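Uncharacterized protein (Eubacterium rectale, PDB 5COZ) is of unknown function but resembles YycH-type regulatory proteins and is probably secreted or lipid-anchored. Local coordinates at residues N50-T55 with G222-R227; C94-R99 with Y107-N112; I181-K186 with F214-D219. One frame throughout, in Å; residues are numbered along the deposited sequence. Where two conformers were deposited one is given.

Contact 1 of 3, residues N50-T55 with G222-R227; sequences NIWDAT and GIPYSR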
loop_
_atom_site.group_PDB
_atom_site.type_symbol
_atom_site.label_atom_id
_atom_site.label_comp_id
_atom_site.label_asym_id
_atom_site.label_seq_id
_atom_site.Cartn_x
_atom_site.Cartn_y
_atom_site.Cartn_z
ATOM N N ASN A 50 2.875 6.293 -11.504
ATOM C CA ASN A 50 3.608 5.104 -11.040
ATOM C C ASN A 50 3.449 3.939 -11.970
ATOM O O ASN A 50 2.349 3.349 -12.085
ATOM C CB ASN A 50 3.107 4.697 -9.659
ATOM C CG ASN A 50 3.687 5.515 -8.545
ATOM O OD1 ASN A 50 4.889 5.810 -8.549
ATOM N ND2 ASN A 50 2.870 5.806 -7.521
ATOM N N ILE A 51 4.549 3.600 -12.683
ATOM C CA ILE A 51 4.565 2.399 -13.529
ATOM C C ILE A 51 5.542 1.380 -12.917
ATOM O O ILE A 51 5.767 0.310 -13.483
ATOM C CB ILE A 51 4.786 2.668 -15.046
ATOM C CG1 ILE A 51 6.062 3.476 -15.353
ATOM C CG2 ILE A 51 3.548 3.391 -15.581
ATOM C CD1 ILE A 51 7.345 2.627 -15.405
ATOM N N TRP A 52 6.141 1.738 -11.764
ATOM C CA TRP A 52 6.903 0.803 -10.927
ATOM C C TRP A 52 8.035 0.187 -11.747
ATOM O O TRP A 52 8.750 0.940 -12.412
ATOM C CB TRP A 52 5.928 -0.232 -10.306
ATOM C CG TRP A 52 4.760 0.438 -9.626
ATOM C CD1 TRP A 52 3.497 0.604 -10.128
ATOM C CD2 TRP A 52 4.758 1.040 -8.320
ATOM N NE1 TRP A 52 2.702 1.268 -9.207
ATOM C CE2 TRP A 52 3.460 1.561 -8.097
ATOM C CE3 TRP A 52 5.753 1.265 -7.351
ATOM C CZ2 TRP A 52 3.118 2.242 -6.921
ATOM C CZ3 TRP A 52 5.409 1.919 -6.173
ATOM C CH2 TRP A 52 4.118 2.432 -5.983
ATOM N N ASP A 53 8.197 -1.147 -11.723
ATOM C CA ASP A 53 9.297 -1.764 -12.444
ATOM C C ASP A 53 8.828 -2.451 -13.732
ATOM O O ASP A 53 9.534 -3.316 -14.266
ATOM C CB ASP A 53 10.018 -2.760 -11.513
ATOM C CG ASP A 53 10.589 -2.103 -10.265
ATOM O OD1 ASP A 53 10.916 -0.904 -10.320
ATOM O OD2 ASP A 53 10.702 -2.782 -9.239
ATOM N N ALA A 54 7.680 -2.002 -14.296
ATOM C CA ALA A 54 7.201 -2.567 -15.553
ATOM C C ALA A 54 8.193 -2.275 -16.679
ATOM O O ALA A 54 8.703 -1.156 -16.754
ATOM C CB ALA A 54 5.851 -1.954 -15.898
ATOM N N THR A 55 8.499 -3.284 -17.511
ATOM C CA THR A 55 9.515 -3.093 -18.541
ATOM C C THR A 55 8.917 -2.721 -19.887
ATOM O O THR A 55 9.656 -2.332 -20.796
ATOM C CB THR A 55 10.386 -4.342 -18.696
ATOM O OG1 THR A 55 9.552 -5.443 -19.031
ATOM C CG2 THR A 55 11.192 -4.664 -17.440
ATOM N N GLY A 222 7.343 -6.934 -11.981
ATOM C CA GLY A 222 7.606 -5.520 -11.721
ATOM C C GLY A 222 6.410 -4.662 -11.366
ATOM O O GLY A 222 6.582 -3.463 -11.176
ATOM N N ILE A 223 5.224 -5.266 -11.248
ATOM C CA ILE A 223 3.979 -4.537 -11.020
ATOM C C ILE A 223 3.434 -4.948 -9.662
ATOM O O ILE A 223 3.299 -6.153 -9.391
ATOM C CB ILE A 223 2.995 -4.821 -12.184
ATOM C CG1 ILE A 223 3.596 -4.282 -13.493
ATOM C CG2 ILE A 223 1.624 -4.183 -11.878
ATOM C CD1 ILE A 223 2.814 -4.712 -14.760
ATOM N N PRO A 224 3.118 -3.969 -8.803
ATOM C CA PRO A 224 2.643 -4.324 -7.464
ATOM C C PRO A 224 1.213 -4.829 -7.453
ATOM O O PRO A 224 0.377 -4.352 -8.243
ATOM C CB PRO A 224 2.748 -3.004 -6.684
ATOM C CG PRO A 224 2.479 -1.941 -7.726
ATOM C CD PRO A 224 3.172 -2.506 -8.997
ATOM N N TYR A 225 0.904 -5.720 -6.506
ATOM C CA TYR A 225 -0.501 -6.040 -6.294
ATOM C C TYR A 225 -1.211 -4.771 -5.837
ATOM O O TYR A 225 -0.600 -3.853 -5.255
ATOM C CB TYR A 225 -0.712 -7.166 -5.255
ATOM C CG TYR A 225 0.197 -8.338 -5.433
ATOM C CD1 TYR A 225 0.094 -9.161 -6.546
ATOM C CD2 TYR A 225 1.130 -8.669 -4.453
ATOM C CE1 TYR A 225 0.970 -10.244 -6.732
ATOM C CE2 TYR A 225 1.997 -9.738 -4.619
ATOM C CZ TYR A 225 1.934 -10.495 -5.780
ATOM O OH TYR A 225 2.756 -11.576 -5.891
ATOM N N SER A 226 -2.493 -4.725 -6.107
ATOM C CA SER A 226 -3.324 -3.556 -5.915
ATOM C C SER A 226 -3.196 -2.901 -4.533
ATOM O O SER A 226 -3.239 -3.587 -3.493
ATOM C CB SER A 226 -4.772 -3.953 -6.176
ATOM O OG SER A 226 -5.681 -2.947 -5.769
ATOM N N ARG A 227 -3.065 -1.569 -4.557
ATOM C CA ARG A 227 -3.024 -0.705 -3.378
ATOM C C ARG A 227 -4.391 -0.065 -3.134
ATOM O O ARG A 227 -4.507 0.844 -2.326
ATOM C CB ARG A 227 -1.945 0.359 -3.543
ATOM C CG ARG A 227 -0.545 -0.266 -3.507
ATOM C CD ARG A 227 0.452 0.564 -4.286
ATOM N NE ARG A 227 0.692 1.907 -3.755
ATOM C CZ ARG A 227 0.464 3.042 -4.427
ATOM N NH1 ARG A 227 -0.192 3.020 -5.579
ATOM N NH2 ARG A 227 0.863 4.209 -3.931
#
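Trp52 lays its indole against the ring of Pro224. The two side chains cross at about a right angle, and Pro224 CG stands 3.5 Å from the centroid of the five-membered ring of Trp52, 7° off its normal. This is a CH-pi contact over the face. Pro224 CD comes within 3.3 Å of Trp52 CD1, which makes the packing close. Asn50 CB lies over the opposite face, so the indole is sandwiched.

The far rim of the indole meets Arg227 differently. Trp52 CZ2 sits over one face of the guanidinium, 3.7 Å from Arg227 NH1, with the two planes 70° apart. A bend in the arginine chain at chi3 (64°) brings the group to this rim. Arg227 NH1 forms salt bridges with Glu300 and Glu304, and NH2 with Glu188, which together fix the guanidinium.

The backbone before the proline is joined too. Asp53 N donates to Gly222 O at 2.9 Å. Asp53 belongs to a type II' turn from Ile51 to Ala54, closed by Ala54 N to Ile51 O. Ala54 CB rests on Ile223 CG1 at 4.0 Å.

The turn follows strand 43-50. It packs against short strand 223-224, beside strand 295-311, whose Ser302 OG is hydrogen-bonded to Trp52 NE1.

Contact 2 of 3, residues C94-R99 with Y107-N112; sequences CVQSHR and YLWDNN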
loop_
_atom_site.group_PDB
_atom_site.type_symbol
_atom_site.label_atom_id
_atom_site.label_comp_id
_atom_site.label_asym_id
_atom_site.label_seq_id
_atom_site.Cartn_x
_atom_site.Cartn_y
_atom_site.Cartn_z
ATOM N N CYS A 94 10.171 -16.140 25.209
ATOM C CA CYS A 94 8.861 -16.051 24.561
ATOM C C CYS A 94 7.956 -17.188 24.908
ATOM O O CYS A 94 8.449 -18.308 25.119
ATOM C CB CYS A 94 9.035 -15.981 23.056
ATOM S SG CYS A 94 9.411 -14.331 22.479
ATOM N N VAL A 95 6.640 -16.937 24.903
ATOM C CA VAL A 95 5.600 -17.927 25.092
ATOM C C VAL A 95 4.861 -18.083 23.777
ATOM O O VAL A 95 4.355 -17.101 23.207
ATOM C CB VAL A 95 4.634 -17.557 26.254
ATOM C CG1 VAL A 95 3.532 -18.606 26.413
ATOM C CG2 VAL A 95 5.397 -17.397 27.571
ATOM N N GLN A 96 4.784 -19.314 23.288
ATOM C CA GLN A 96 4.067 -19.623 22.077
ATOM C C GLN A 96 2.610 -19.959 22.427
ATOM O O GLN A 96 2.333 -20.613 23.443
ATOM C CB GLN A 96 4.757 -20.806 21.341
ATOM C CG GLN A 96 4.144 -21.225 19.988
ATOM C CD GLN A 96 3.004 -22.253 20.039
ATOM O OE1 GLN A 96 2.388 -22.517 21.086
ATOM N NE2 GLN A 96 2.723 -22.888 18.907
ATOM N N SER A 97 1.690 -19.551 21.567
ATOM C CA SER A 97 0.291 -19.970 21.636
ATOM C C SER A 97 -0.232 -20.195 20.239
ATOM O O SER A 97 0.361 -19.745 19.249
ATOM C CB SER A 97 -0.590 -19.028 22.455
ATOM O OG SER A 97 -0.471 -17.689 22.034
ATOM N N HIS A 98 -1.298 -20.985 20.135
ATOM C CA HIS A 98 -1.876 -21.364 18.864
ATOM C C HIS A 98 -3.394 -21.562 18.986
ATOM O O HIS A 98 -3.868 -22.115 19.988
ATOM C CB HIS A 98 -1.209 -22.669 18.382
ATOM C CG HIS A 98 -1.925 -23.345 17.263
ATOM N ND1 HIS A 98 -2.700 -24.477 17.483
ATOM C CD2 HIS A 98 -2.022 -22.994 15.960
ATOM C CE1 HIS A 98 -3.203 -24.793 16.301
ATOM N NE2 HIS A 98 -2.843 -23.920 15.362
ATOM N N ARG A 99 -4.136 -21.130 17.951
ATOM C CA ARG A 99 -5.589 -21.309 17.819
ATOM C C ARG A 99 -5.926 -21.715 16.410
ATOM O O ARG A 99 -5.206 -21.345 15.477
ATOM C CB ARG A 99 -6.375 -19.991 18.094
ATOM C CG ARG A 99 -5.977 -19.204 19.301
ATOM C CD ARG A 99 -7.037 -18.170 19.618
ATOM N NE ARG A 99 -7.211 -17.136 18.599
ATOM C CZ ARG A 99 -6.487 -16.030 18.526
ATOM N NH1 ARG A 99 -5.439 -15.858 19.329
ATOM N NH2 ARG A 99 -6.780 -15.099 17.627
ATOM N N TYR A 107 -0.811 -18.474 14.972
ATOM C CA TYR A 107 0.307 -18.698 15.882
ATOM C C TYR A 107 0.765 -17.404 16.465
ATOM O O TYR A 107 0.935 -16.424 15.731
ATOM C CB TYR A 107 1.483 -19.358 15.174
ATOM C CG TYR A 107 1.230 -20.783 14.786
ATOM C CD1 TYR A 107 1.538 -21.827 15.655
ATOM C CD2 TYR A 107 0.683 -21.102 13.546
ATOM C CE1 TYR A 107 1.341 -23.150 15.286
ATOM C CE2 TYR A 107 0.477 -22.427 13.164
ATOM C CZ TYR A 107 0.799 -23.446 14.045
ATOM O OH TYR A 107 0.605 -24.761 13.684
ATOM N N LEU A 108 1.013 -17.404 17.768
ATOM C CA LEU A 108 1.485 -16.227 18.479
ATOM C C LEU A 108 2.718 -16.525 19.275
ATOM O O LEU A 108 2.824 -17.597 19.883
ATOM C CB LEU A 108 0.406 -15.691 19.455
ATOM C CG LEU A 108 -1.014 -15.500 18.876
ATOM C CD1 LEU A 108 -1.953 -14.975 19.939
ATOM C CD2 LEU A 108 -1.030 -14.513 17.736
ATOM N N TRP A 109 3.622 -15.545 19.357
ATOM C CA TRP A 109 4.807 -15.601 20.221
ATOM C C TRP A 109 4.855 -14.296 20.974
ATOM O O TRP A 109 4.882 -13.234 20.351
ATOM C CB TRP A 109 6.111 -15.819 19.436
ATOM C CG TRP A 109 6.213 -17.170 18.825
ATOM C CD1 TRP A 109 6.857 -18.258 19.345
ATOM C CD2 TRP A 109 5.656 -17.585 17.582
ATOM N NE1 TRP A 109 6.734 -19.329 18.496
ATOM C CE2 TRP A 109 6.043 -18.933 17.381
ATOM C CE3 TRP A 109 4.927 -16.927 16.565
ATOM C CZ2 TRP A 109 5.701 -19.645 16.224
ATOM C CZ3 TRP A 109 4.612 -17.628 15.408
ATOM C CH2 TRP A 109 4.960 -18.983 15.267
ATOM N N ASP A 110 4.837 -14.360 22.297
ATOM C CA ASP A 110 4.813 -13.143 23.087
ATOM C C ASP A 110 5.903 -13.121 24.128
ATOM O O ASP A 110 6.136 -14.116 24.816
ATOM C CB ASP A 110 3.440 -13.055 23.795
ATOM C CG ASP A 110 2.311 -12.754 22.837
ATOM O OD1 ASP A 110 2.160 -11.579 22.459
ATOM O OD2 ASP A 110 1.619 -13.709 22.415
ATOM N N ASN A 111 6.569 -11.976 24.251
ATOM C CA ASN A 111 7.511 -11.760 25.339
ATOM C C ASN A 111 6.740 -10.897 26.309
ATOM O O ASN A 111 6.517 -9.714 26.056
ATOM C CB ASN A 111 8.820 -11.144 24.855
ATOM C CG ASN A 111 9.826 -10.961 25.968
ATOM O OD1 ASN A 111 9.486 -10.951 27.147
ATOM N ND2 ASN A 111 11.076 -10.768 25.604
ATOM N N ASN A 112 6.244 -11.503 27.384
ATOM C CA ASN A 112 5.405 -10.794 28.345
ATOM C C ASN A 112 6.197 -9.778 29.210
ATOM O O ASN A 112 5.580 -8.893 29.799
ATOM C CB ASN A 112 4.645 -11.794 29.211
ATOM C CG ASN A 112 3.786 -12.751 28.403
ATOM O OD1 ASN A 112 4.030 -13.963 28.379
ATOM N ND2 ASN A 112 2.801 -12.228 27.674
HETATM O O HOH W 1 1.662 -16.406 23.122
#
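Val95 and Asp110 form a hydrogen-bonded pair, as do Ser97 and Leu108, in an antiparallel beta hairpin whose strand axes run at 157° and approach to 4.6 Å. Gln96 with Trp109 and His98 with Tyr107 are the non-hydrogen-bonded pairs. The two hydrogen-bonded pairs give four nearly straight N-H...O bonds, Leu108 N to Ser97 O at 2.8 Å among them.

The side chains of Gln96, His98, Tyr107 and Trp109 share one face. His98 and Tyr107 lie side by side and point the same way, their planes 33° apart. His98 CD2 sits over the tyrosine face, 3.4 Å from Tyr107 CE1. His98 NE2 is hydrogen-bonded to Glu105, nearer the hairpin turn.

Gln96 reaches the same tyrosine from its edge. Its chain bends at chi2 (-87°), which brings NE2 to 3.6 Å from Tyr107 CD1, in the ring plane. NE2 also makes a weak hydrogen bond with Tyr77 OH. Gln96 CG meets Trp109 NE1 at 3.5 Å. On helix 73-87, Tyr77 meets the Trp109 ring edge-to-face.

Val95, Ser97, Leu108 and Asp110 occupy the other face. Ser97 OG touches Leu108 CB. Leu108 CD1 lies at the edge of the Arg99 guanidinium, 3.6 Å from NH1, while Arg99 NE forms a salt bridge with Glu101. One water ties the strands together here: it accepts from Ser97 OG at 2.7 Å and donates to both Val95 O and Asp110 OD2.

Contact 3 of 3, residues I181-K186 with F214-D219; sequences INVCEK and FFMFPD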
loop_
_atom_site.group_PDB
_atom_site.type_symbol
_atom_site.label_atom_id
_atom_site.label_comp_id
_atom_site.label_asym_id
_atom_site.label_seq_id
_atom_site.Cartn_x
_atom_site.Cartn_y
_atom_site.Cartn_z
ATOM N N ILE A 181 10.514 -11.613 -0.021
ATOM C CA ILE A 181 9.364 -10.950 -0.603
ATOM C C ILE A 181 9.869 -10.007 -1.674
ATOM O O ILE A 181 10.523 -9.002 -1.354
ATOM C CB ILE A 181 8.511 -10.193 0.465
ATOM C CG1 ILE A 181 8.072 -11.121 1.624
ATOM C CG2 ILE A 181 7.282 -9.510 -0.218
ATOM C CD1 ILE A 181 7.420 -10.368 2.802
ATOM N N ASN A 182 9.577 -10.316 -2.941
ATOM C CA ASN A 182 9.940 -9.422 -4.043
ATOM C C ASN A 182 9.070 -8.185 -3.961
ATOM O O ASN A 182 7.842 -8.310 -3.817
ATOM C CB ASN A 182 9.742 -10.105 -5.395
ATOM C CG ASN A 182 10.891 -10.994 -5.811
ATOM O OD1 ASN A 182 11.905 -11.143 -5.105
ATOM N ND2 ASN A 182 10.759 -11.600 -6.978
ATOM N N VAL A 183 9.692 -7.011 -4.021
ATOM C CA VAL A 183 8.964 -5.756 -3.927
ATOM C C VAL A 183 9.431 -4.815 -5.038
ATOM O O VAL A 183 10.555 -4.967 -5.543
ATOM C CB VAL A 183 9.121 -5.072 -2.528
ATOM C CG1 VAL A 183 8.512 -5.929 -1.406
ATOM C CG2 VAL A 183 10.583 -4.722 -2.222
ATOM N N CYS A 184 8.609 -3.813 -5.360
ATOM C CA CYS A 184 9.063 -2.784 -6.315
ATOM C C CYS A 184 10.280 -2.043 -5.778
ATOM O O CYS A 184 10.431 -1.867 -4.558
ATOM C CB CYS A 184 7.954 -1.783 -6.615
ATOM S SG CYS A 184 6.473 -2.530 -7.315
ATOM N N GLU A 185 11.097 -1.497 -6.692
ATOM C CA GLU A 185 12.228 -0.685 -6.287
ATOM C C GLU A 185 11.758 0.568 -5.557
ATOM O O GLU A 185 12.396 0.963 -4.575
ATOM C CB GLU A 185 13.081 -0.302 -7.505
ATOM C CG GLU A 185 13.723 -1.509 -8.158
ATOM C CD GLU A 185 14.742 -1.248 -9.256
ATOM O OE1 GLU A 185 15.224 -0.098 -9.384
ATOM O OE2 GLU A 185 15.084 -2.220 -9.968
ATOM N N LYS A 186 10.636 1.176 -5.987
ATOM C CA LYS A 186 10.102 2.353 -5.326
ATOM C C LYS A 186 9.341 1.965 -4.057
ATOM O O LYS A 186 8.469 1.100 -4.067
ATOM C CB LYS A 186 9.181 3.155 -6.261
ATOM C CG LYS A 186 8.533 4.367 -5.566
ATOM C CD LYS A 186 7.668 5.176 -6.494
ATOM C CE LYS A 186 6.980 6.294 -5.728
ATOM N NZ LYS A 186 6.366 7.291 -6.686
ATOM N N PHE A 214 8.408 2.577 6.336
ATOM C CA PHE A 214 8.416 2.338 4.903
ATOM C C PHE A 214 7.238 1.527 4.492
ATOM O O PHE A 214 6.874 0.570 5.176
ATOM C CB PHE A 214 9.664 1.547 4.483
ATOM C CG PHE A 214 10.896 2.401 4.550
ATOM C CD1 PHE A 214 11.640 2.495 5.726
ATOM C CD2 PHE A 214 11.360 3.055 3.420
ATOM C CE1 PHE A 214 12.797 3.287 5.776
ATOM C CE2 PHE A 214 12.499 3.869 3.476
ATOM C CZ PHE A 214 13.211 3.970 4.653
ATOM N N PHE A 215 6.669 1.880 3.336
ATOM C CA PHE A 215 5.725 1.040 2.629
ATOM C C PHE A 215 6.445 0.493 1.442
ATOM O O PHE A 215 6.892 1.254 0.599
ATOM C CB PHE A 215 4.450 1.772 2.138
ATOM C CG PHE A 215 3.368 2.097 3.127
ATOM C CD1 PHE A 215 3.597 2.015 4.504
ATOM C CD2 PHE A 215 2.108 2.480 2.689
ATOM C CE1 PHE A 215 2.587 2.380 5.421
ATOM C CE2 PHE A 215 1.092 2.798 3.602
ATOM C CZ PHE A 215 1.335 2.741 4.953
HETATM N N MSE A 216 6.563 -0.831 1.397
HETATM C CA MSE A 216 7.109 -1.517 0.224
HETATM C C MSE A 216 5.982 -2.270 -0.423
HETATM O O MSE A 216 4.979 -2.564 0.218
HETATM C CB MSE A 216 8.259 -2.429 0.588
HETATM C CG MSE A 216 9.208 -1.712 1.511
HETATM SE SE MSE A 216 10.622 -2.825 2.081
HETATM C CE MSE A 216 11.657 -2.407 0.852
ATOM N N PHE A 217 6.105 -2.526 -1.731
ATOM C CA PHE A 217 4.995 -3.079 -2.460
ATOM C C PHE A 217 5.310 -4.412 -3.123
ATOM O O PHE A 217 5.945 -4.456 -4.166
ATOM C CB PHE A 217 4.537 -2.039 -3.509
ATOM C CG PHE A 217 4.254 -0.691 -2.881
ATOM C CD1 PHE A 217 3.150 -0.509 -2.053
ATOM C CD2 PHE A 217 5.163 0.359 -3.010
ATOM C CE1 PHE A 217 2.935 0.708 -1.406
ATOM C CE2 PHE A 217 4.945 1.586 -2.369
ATOM C CZ PHE A 217 3.819 1.763 -1.586
ATOM N N PRO A 218 4.854 -5.516 -2.503
ATOM C CA PRO A 218 5.046 -6.859 -3.100
ATOM C C PRO A 218 4.570 -6.859 -4.548
ATOM O O PRO A 218 3.497 -6.318 -4.861
ATOM C CB PRO A 218 4.177 -7.754 -2.227
ATOM C CG PRO A 218 4.285 -7.077 -0.857
ATOM C CD PRO A 218 4.164 -5.603 -1.193
ATOM N N ASP A 219 5.392 -7.434 -5.443
ATOM C CA ASP A 219 5.059 -7.360 -6.843
ATOM C C ASP A 219 5.360 -8.645 -7.589
ATOM O O ASP A 219 5.918 -9.595 -7.032
ATOM C CB ASP A 219 5.864 -6.191 -7.472
ATOM C CG ASP A 219 7.372 -6.329 -7.605
ATOM O OD1 ASP A 219 7.977 -7.136 -6.856
ATOM O OD2 ASP A 219 7.959 -5.588 -8.430
HETATM O O HOH W 2 6.135 -10.500 -4.392
HETATM O O HOH W 3 7.449 -11.800 -7.379
HETATM O O HOH W 4 8.387 -1.320 -2.844
#
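Asp219 lies against Val183 and Cys184. With CG placed between its own N and carbonyl carbon (chi1 69°), the carboxylate rests on the 182-184 backbone. OD1 of Asp219 is 3.3 Å from Val183 C but makes no hydrogen bond to Val183 N. Asp219 CB packs on Cys184 SG at 3.7 Å.

Val183 meets the preceding residues of the other segment. Its CB packs on Phe217 O at 3.6 Å, and its CG1 lies 3.8 Å from Pro218 N. Val183 CG1 also touches CB of selenomethionine Met216, at 4.0 Å.

The backbones form a single beta bridge, Val183 with Pro218, in the last part of the broken strand 211-220. This joins the loop between helix 165-178 and strand 188-192 to the antiparallel sheet. Cys184 N donates to Phe217 O at 3.0 Å. Asp219 N donates to Asn182 O, but from above the carbonyl plane, 38° out of it.

Phe217 turns its ring edge to Lys186 O, which lies in the ring plane 3.5 Å from Phe217 CD2. Trp52 and Arg227 also meet this ring, the latter in a cation-pi contact. A water accepts from Phe217 N at 2.8 Å and donates to Cys184 O and Lys186 O.

In the fold
From the N terminus, the chain leaves the mixed sheet at strand 43-50 and enters contact 1, whose second half comes only at 222-227. Both other contacts fall within this long loop. Contact 2 closes first, as a local hairpin. Contact 3 opens after it, at 181-186, and closes at 214-219, so the two are in series. Contact 2 lies at the far end of the antiparallel sheet, its centre about 36 Å from that of contact 1 and about 28 Å from that of contact 3. Contacts 1 and 3 touch: Lys186 probably hydrogen-bonds Asn50, and Glu185 N Asp53. Contact 1, with these bonds, ties the mixed sheet's loop to the antiparallel sheet, close to the centre of the molecule.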